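Local coordinates for protein 5'-Methylthioadenosine Nucleosidase (Arabidopsis thaliana, PDB 2H8G) that is a nucleosidase-type protein of the phosphorylase superfamily that holds adenine in a pocket of its alpha/beta fold, at residues S54-G59 with T99-Q104; K123-N126 with V130-V133; L220-D225 with T242-A247. All coordinates share one frame; numbering follows the deposited sequence.

From the N terminus, contact 1 comes first: a loop between strands 49-50 and 63-69 meets helix 92-106, closing an excursion of 39 residues that hold strands 63-69 and 72-78 and the start of that helix. Contact 2 follows as a short closure: only three residues separate 123-126, in the loop after strand 110-119, from 130-133 on the next strand. Contact 3 spans 16 residues and lays helix 233-259 against strand 217-226. The three run in series, none nesting or crossing. Contacts 2 and 3 share one sheet, where neighbouring strands 130-138 and 217-226 join through a probable hydrogen bond from F131 N to K221 O (2.8 Å). Contact 1 lies across the chain's centre from both.

Contact 1. Residues S54-G59 with T99-Q104; sequences SPLGKG and TFASIQ
The hydroxyl of S102 bonds to the carbonyl O of I98, one turn earlier in its own helix, and L56 comes up beside it, with its CD2 3.7 Å from S102 OG. With OG beside its own backbone N (chi1 -62°), S102 folds its polar end back on the helix, so a serine can sit buried here next to a methyl group. The main apolar partner of L56 is A101. The leucine's CB points at the helix and its CG lies anti to the backbone N (chi1 -170°), which extends the side chain until L56 CG and L56 CD2 each lie 3.6 Å from A101 CB. The still closer approach of CD1 to the A101 backbone is doubtful. Alanine suits this place because its single methyl lets an irregular loop come close to the helix, while the branched leucine is the one residue of 54-59 to make the contact. W62 of the same chain packs on both L56 and A101 and so extends the apolar patch. On its other sides helix 92-106 packs through T99 and I103 against helix 203-212 and strand 110-119, while F100 meets W62 of the second subunit, placing this loop-on-helix contact beside the dimer interface.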
loop_
_atom_site.group_PDB
_atom_site.type_symbol
_atom_site.label_atom_id
_atom_site.label_comp_id
_atom_site.label_asym_id
_atom_site.label_seq_id
_atom_site.Cartn_x
_atom_site.Cartn_y
_atom_site.Cartn_z
ATOM N N SER A 54 -7.975 16.235 15.353
ATOM C CA SER A 54 -7.177 15.693 14.254
ATOM C C SER A 54 -5.682 15.663 14.569
ATOM O O SER A 54 -4.915 16.494 14.081
ATOM C CB SER A 54 -7.419 16.508 12.981
ATOM O OG SER A 54 -7.098 17.874 13.178
ATOM N N PRO A 55 -5.249 14.695 15.391
ATOM C CA PRO A 55 -3.847 14.534 15.791
ATOM C C PRO A 55 -2.908 14.164 14.648
ATOM O O PRO A 55 -2.058 14.955 14.242
ATOM C CB PRO A 55 -3.912 13.424 16.841
ATOM C CG PRO A 55 -5.294 13.560 17.403
ATOM C CD PRO A 55 -6.112 13.784 16.162
ATOM N N LEU A 56 -3.078 12.949 14.137
ATOM C CA LEU A 56 -2.245 12.426 13.063
ATOM C C LEU A 56 -2.169 13.306 11.821
ATOM O O LEU A 56 -1.100 13.816 11.481
ATOM C CB LEU A 56 -2.723 11.024 12.681
ATOM C CG LEU A 56 -1.803 10.241 11.743
ATOM C CD1 LEU A 56 -0.380 10.289 12.274
ATOM C CD2 LEU A 56 -2.289 8.802 11.633
ATOM N N GLY A 57 -3.296 13.482 11.138
ATOM C CA GLY A 57 -3.300 14.296 9.934
ATOM C C GLY A 57 -4.314 15.423 9.941
ATOM O O GLY A 57 -5.231 15.445 10.761
ATOM N N LYS A 58 -4.143 16.365 9.018
ATOM C CA LYS A 58 -5.042 17.506 8.907
ATOM C C LYS A 58 -5.840 17.428 7.608
ATOM O O LYS A 58 -5.381 17.883 6.560
ATOM C CB LYS A 58 -4.241 18.811 8.952
ATOM C CG LYS A 58 -5.072 20.069 8.737
ATOM C CD LYS A 58 -4.249 21.339 8.927
ATOM C CE LYS A 58 -3.945 21.605 10.398
ATOM N NZ LYS A 58 -3.156 20.514 11.035
ATOM N N GLY A 59 -7.035 16.847 7.685
ATOM C CA GLY A 59 -7.875 16.723 6.507
ATOM C C GLY A 59 -7.988 15.297 6.000
ATOM O O GLY A 59 -8.318 15.066 4.836
ATOM N N THR A 99 -0.267 3.128 9.375
ATOM C CA THR A 99 0.782 2.553 10.207
ATOM C C THR A 99 1.987 3.499 10.167
ATOM O O THR A 99 2.578 3.813 11.203
ATOM C CB THR A 99 1.215 1.161 9.699
ATOM O OG1 THR A 99 0.099 0.268 9.748
ATOM C CG2 THR A 99 2.334 0.604 10.565
ATOM N N PHE A 100 2.328 3.962 8.967
ATOM C CA PHE A 100 3.451 4.870 8.787
ATOM C C PHE A 100 3.223 6.180 9.540
ATOM O O PHE A 100 4.073 6.612 10.317
ATOM C CB PHE A 100 3.649 5.171 7.299
ATOM C CG PHE A 100 4.736 6.168 7.020
ATOM C CD1 PHE A 100 6.076 5.804 7.112
ATOM C CD2 PHE A 100 4.420 7.481 6.687
ATOM C CE1 PHE A 100 7.087 6.739 6.875
ATOM C CE2 PHE A 100 5.422 8.420 6.449
ATOM C CZ PHE A 100 6.754 8.046 6.544
ATOM N N ALA A 101 2.071 6.805 9.315
ATOM C CA ALA A 101 1.765 8.076 9.967
ATOM C C ALA A 101 1.667 7.951 11.487
ATOM O O ALA A 101 2.136 8.827 12.219
ATOM C CB ALA A 101 0.472 8.655 9.395
ATOM N N SER A 102 1.063 6.863 11.958
ATOM C CA SER A 102 0.909 6.623 13.392
ATOM C C SER A 102 2.256 6.443 14.080
ATOM O O SER A 102 2.460 6.925 15.199
ATOM C CB SER A 102 0.040 5.385 13.629
ATOM O OG SER A 102 -1.258 5.590 13.105
ATOM N N ILE A 103 3.176 5.745 13.419
ATOM C CA ILE A 103 4.500 5.524 13.989
ATOM C C ILE A 103 5.255 6.842 14.121
ATOM O O ILE A 103 5.842 7.127 15.165
ATOM C CB ILE A 103 5.341 4.566 13.119
ATOM C CG1 ILE A 103 4.773 3.149 13.213
ATOM C CG2 ILE A 103 6.806 4.586 13.573
ATOM C CD1 ILE A 103 5.447 2.154 12.286
ATOM N N GLN A 104 5.237 7.647 13.064
ATOM C CA GLN A 104 5.951 8.923 13.083
ATOM C C GLN A 104 5.364 9.955 14.040
ATOM O O GLN A 104 6.099 10.750 14.628
ATOM C CB GLN A 104 6.033 9.503 11.667
ATOM C CG GLN A 104 6.995 8.730 10.776
ATOM C CD GLN A 104 7.387 9.480 9.521
ATOM O OE1 GLN A 104 8.458 9.240 8.954
ATOM N NE2 GLN A 104 6.525 10.383 9.072
#

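Contact 2. Residues K123-N126 with V130-V133; sequences KGAN and VFLV
A125 and F131 meet by apolar contact alone. The loop residue presents its methyl and alpha carbon to the far end of the phenyl ring: A125 CB and A125 CA each lie 4.0 Å from F131 CZ. The approach of the alpha carbon is at the ring's edge, near its plane, so this is neither a stack nor a CH-pi contact over a face. F131 already points its CB toward the loop, and with CG anti to the carbonyl carbon, beside the backbone N (chi1 -82°), the ring bridges to a backbone still 8.7 Å off between the A125 and F131 CA atoms. A long, rigid aromatic suits that gap, and the short side chain of A125 lets the CZ edge of the ring come up to both its CB and its CA. The ring is also packed by V223, L198 and T197.

Among polar groups, G124 O stands at the same edge of the ring, 4.4 Å from F131 CZ, too distant to count for much. G124 takes a positive phi (96°), backbone angles that suit glycine. The loop's firm polar ties lead elsewhere: K123 NZ forms a salt bridge with D195 and a hydrogen bond with A196 O, and N126 N bonds to the carboxylate of D129.

A125 lies about 11 Å from the bound adenine, and the contact is structural packing that joins the loop to the sheet. The contact itself is apolar and without strong directional preference, so the direction of the loop is probably set more by the K123-D195 salt bridge and the N126-D129 bond.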
loop_
_atom_site.group_PDB
_atom_site.type_symbol
_atom_site.label_atom_id
_atom_site.label_comp_id
_atom_site.label_asym_id
_atom_site.label_seq_id
_atom_site.Cartn_x
_atom_site.Cartn_y
_atom_site.Cartn_z
ATOM N N LYS A 123 -5.556 -26.411 8.428
ATOM C CA LYS A 123 -4.393 -25.934 9.167
ATOM C C LYS A 123 -4.681 -25.805 10.658
ATOM O O LYS A 123 -3.838 -25.323 11.424
ATOM C CB LYS A 123 -3.926 -24.584 8.617
ATOM C CG LYS A 123 -3.366 -24.653 7.207
ATOM C CD LYS A 123 -2.177 -25.598 7.145
ATOM C CE LYS A 123 -1.629 -25.705 5.735
ATOM N NZ LYS A 123 -1.105 -24.403 5.247
ATOM N N GLY A 124 -5.878 -26.225 11.056
ATOM C CA GLY A 124 -6.258 -26.180 12.454
ATOM C C GLY A 124 -7.061 -24.974 12.897
ATOM O O GLY A 124 -7.294 -24.802 14.088
ATOM N N ALA A 125 -7.490 -24.137 11.959
ATOM C CA ALA A 125 -8.268 -22.958 12.325
ATOM C C ALA A 125 -9.750 -23.276 12.474
ATOM O O ALA A 125 -10.303 -24.093 11.736
ATOM C CB ALA A 125 -8.077 -21.857 11.282
ATOM N N ASN A 126 -10.382 -22.630 13.447
ATOM C CA ASN A 126 -11.808 -22.793 13.705
ATOM C C ASN A 126 -12.429 -21.407 13.851
ATOM O O ASN A 126 -11.767 -20.471 14.289
ATOM C CB ASN A 126 -12.038 -23.592 14.991
ATOM C CG ASN A 126 -11.595 -25.036 14.866
ATOM O OD1 ASN A 126 -12.082 -25.773 14.009
ATOM N ND2 ASN A 126 -10.670 -25.447 15.722
ATOM N N VAL A 130 -8.786 -16.796 17.987
ATOM C CA VAL A 130 -8.020 -15.568 17.874
ATOM C C VAL A 130 -6.573 -16.032 17.882
ATOM O O VAL A 130 -6.074 -16.529 18.892
ATOM C CB VAL A 130 -8.251 -14.604 19.042
ATOM C CG1 VAL A 130 -7.410 -13.347 18.830
ATOM C CG2 VAL A 130 -9.730 -14.246 19.136
ATOM N N PHE A 131 -5.923 -15.886 16.734
ATOM C CA PHE A 131 -4.540 -16.303 16.531
ATOM C C PHE A 131 -3.489 -15.231 16.773
ATOM O O PHE A 131 -3.726 -14.044 16.551
ATOM C CB PHE A 131 -4.341 -16.770 15.084
ATOM C CG PHE A 131 -4.775 -18.178 14.812
ATOM C CD1 PHE A 131 -6.123 -18.522 14.751
ATOM C CD2 PHE A 131 -3.822 -19.162 14.568
ATOM C CE1 PHE A 131 -6.508 -19.827 14.447
ATOM C CE2 PHE A 131 -4.201 -20.461 14.264
ATOM C CZ PHE A 131 -5.544 -20.797 14.204
ATOM N N LEU A 132 -2.313 -15.682 17.202
ATOM C CA LEU A 132 -1.161 -14.811 17.377
ATOM C C LEU A 132 -0.353 -15.231 16.143
ATOM O O LEU A 132 -0.089 -16.415 15.958
ATOM C CB LEU A 132 -0.392 -15.170 18.649
ATOM C CG LEU A 132 0.746 -14.228 19.040
ATOM C CD1 LEU A 132 0.192 -12.843 19.346
ATOM C CD2 LEU A 132 1.457 -14.793 20.257
ATOM N N VAL A 133 0.024 -14.285 15.295
ATOM C CA VAL A 133 0.761 -14.622 14.076
ATOM C C VAL A 133 2.269 -14.800 14.261
ATOM O O VAL A 133 2.910 -14.003 14.940
ATOM C CB VAL A 133 0.516 -13.541 12.993
ATOM C CG1 VAL A 133 1.399 -13.794 11.779
ATOM C CG2 VAL A 133 -0.951 -13.543 12.590
#

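Contact 3. Residues L220-D225 with T242-A247; sequences LKAVTD and TVVTAA. With ADE (adenine), chain C.
V244 presses its two methyl groups against A222 and T224, packing helix 233-259 on strand 217-226 of the central sheet in this alpha/beta fold. The short segments run nearly antiparallel, at 158°, with axes 8.2 Å apart. V244 CG1, anti to the backbone N (chi1 174°), reaches A222 CB at 3.4 Å, tighter than usual for two carbons; a small alanine lets the helix come this near. CG2 of V244 lies 3.6 Å from V223 O, and V244 CB touches T224 CG2 at 3.7 Å.

At the end of the strand segment D225 turns both carboxylate oxygens to the adenine, which K199 NZ also bonds. Adenine N6 donates to D225 OD2 at 2.9 Å in an almost straight bond (170° at the hydrogen), and beside it D225 OD1 lies 2.6 Å from adenine N7.

T224 suits its place because it serves two sides: its methyl faces the helix while OG1 donates to D225 OD1 over 2.8 Å, meeting that oxygen nearly head-on to its C-O bond. C117 O also lies within hydrogen-bonding reach and competes for the same proton. Farther out, helix 233-259 supplies two residues that probably position the carboxylate: F237 packs on both T224 and D225, and N240 bonds through ND2 to T224 O.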
loop_
_atom_site.group_PDB
_atom_site.type_symbol
_atom_site.label_atom_id
_atom_site.label_comp_id
_atom_site.label_asym_id
_atom_site.label_seq_id
_atom_site.Cartn_x
_atom_site.Cartn_y
_atom_site.Cartn_z
ATOM N N LEU A 220 -3.099 -9.972 16.059
ATOM C CA LEU A 220 -4.172 -10.729 16.690
ATOM C C LEU A 220 -5.182 -10.856 15.562
ATOM O O LEU A 220 -5.759 -9.861 15.116
ATOM C CB LEU A 220 -4.775 -9.966 17.870
ATOM C CG LEU A 220 -3.812 -9.713 19.032
ATOM C CD1 LEU A 220 -4.513 -8.888 20.098
ATOM C CD2 LEU A 220 -3.329 -11.041 19.609
ATOM N N LYS A 221 -5.370 -12.076 15.076
ATOM C CA LYS A 221 -6.276 -12.306 13.958
ATOM C C LYS A 221 -7.368 -13.295 14.337
ATOM O O LYS A 221 -7.093 -14.455 14.653
ATOM C CB LYS A 221 -5.472 -12.808 12.752
ATOM C CG LYS A 221 -4.466 -11.770 12.225
ATOM C CD LYS A 221 -5.157 -10.646 11.455
ATOM C CE LYS A 221 -4.224 -9.445 11.243
ATOM N NZ LYS A 221 -4.791 -8.458 10.276
ATOM N N ALA A 222 -8.607 -12.811 14.311
ATOM C CA ALA A 222 -9.770 -13.606 14.687
ATOM C C ALA A 222 -10.482 -14.180 13.463
ATOM O O ALA A 222 -10.906 -13.443 12.570
ATOM C CB ALA A 222 -10.722 -12.749 15.505
ATOM N N VAL A 223 -10.617 -15.503 13.440
ATOM C CA VAL A 223 -11.236 -16.213 12.321
ATOM C C VAL A 223 -12.749 -16.070 12.224
ATOM O O VAL A 223 -13.484 -16.516 13.106
ATOM C CB VAL A 223 -10.880 -17.719 12.376
ATOM C CG1 VAL A 223 -11.483 -18.453 11.182
ATOM C CG2 VAL A 223 -9.368 -17.891 12.378
ATOM N N THR A 224 -13.198 -15.453 11.137
ATOM C CA THR A 224 -14.627 -15.252 10.890
ATOM C C THR A 224 -15.180 -16.217 9.850
ATOM O O THR A 224 -16.391 -16.408 9.752
ATOM C CB THR A 224 -14.927 -13.824 10.389
ATOM O OG1 THR A 224 -14.033 -13.487 9.318
ATOM C CG2 THR A 224 -14.781 -12.820 11.518
ATOM N N ASP A 225 -14.298 -16.827 9.069
ATOM C CA ASP A 225 -14.746 -17.738 8.028
ATOM C C ASP A 225 -13.674 -18.756 7.686
ATOM O O ASP A 225 -12.483 -18.503 7.882
ATOM C CB ASP A 225 -15.127 -16.951 6.770
ATOM C CG ASP A 225 -14.018 -16.030 6.299
ATOM O OD1 ASP A 225 -13.783 -14.994 6.952
ATOM O OD2 ASP A 225 -13.370 -16.342 5.276
ATOM N N THR A 242 -19.858 -9.694 13.833
ATOM C CA THR A 242 -20.201 -9.175 15.152
ATOM C C THR A 242 -19.739 -10.042 16.322
ATOM O O THR A 242 -19.073 -9.556 17.235
ATOM C CB THR A 242 -21.722 -8.938 15.264
ATOM O OG1 THR A 242 -22.118 -7.965 14.290
ATOM C CG2 THR A 242 -22.089 -8.435 16.655
ATOM N N VAL A 243 -20.079 -11.325 16.294
ATOM C CA VAL A 243 -19.696 -12.225 17.377
ATOM C C VAL A 243 -18.187 -12.425 17.514
ATOM O O VAL A 243 -17.649 -12.411 18.620
ATOM C CB VAL A 243 -20.371 -13.606 17.216
ATOM C CG1 VAL A 243 -21.883 -13.459 17.325
ATOM C CG2 VAL A 243 -19.997 -14.221 15.880
ATOM N N VAL A 244 -17.502 -12.609 16.391
ATOM C CA VAL A 244 -16.055 -12.821 16.427
ATOM C C VAL A 244 -15.283 -11.572 16.849
ATOM O O VAL A 244 -14.231 -11.672 17.487
ATOM C CB VAL A 244 -15.551 -13.315 15.061
ATOM C CG1 VAL A 244 -14.030 -13.402 15.056
ATOM C CG2 VAL A 244 -16.155 -14.673 14.768
ATOM N N THR A 245 -15.793 -10.396 16.499
ATOM C CA THR A 245 -15.113 -9.168 16.888
ATOM C C THR A 245 -15.184 -9.014 18.406
ATOM O O THR A 245 -14.343 -8.351 19.012
ATOM C CB THR A 245 -15.721 -7.927 16.198
ATOM O OG1 THR A 245 -17.141 -7.920 16.378
ATOM C CG2 THR A 245 -15.399 -7.938 14.711
ATOM N N ALA A 246 -16.185 -9.635 19.022
ATOM C CA ALA A 246 -16.320 -9.575 20.472
ATOM C C ALA A 246 -15.223 -10.448 21.074
ATOM O O ALA A 246 -14.621 -10.103 22.089
ATOM C CB ALA A 246 -17.691 -10.079 20.898
ATOM N N ALA A 247 -14.966 -11.585 20.436
ATOM C CA ALA A 247 -13.933 -12.505 20.894
ATOM C C ALA A 247 -12.569 -11.841 20.723
ATOM O O ALA A 247 -11.654 -12.043 21.522
ATOM C CB ALA A 247 -13.992 -13.799 20.084
HETATM N N9 ADE C . -11.207 -11.170 6.329
HETATM C C8 ADE C . -12.100 -12.065 6.808
HETATM N N7 ADE C . -12.168 -13.210 6.086
HETATM C C5 ADE C . -11.255 -13.018 5.085
HETATM C C6 ADE C . -10.809 -13.820 3.971
HETATM N N6 ADE C . -11.313 -15.027 3.745
HETATM N N1 ADE C . -9.817 -13.277 3.118
HETATM C C2 ADE C . -9.307 -12.025 3.365
HETATM N N3 ADE C . -9.677 -11.191 4.411
HETATM C C4 ADE C . -10.646 -11.758 5.220
#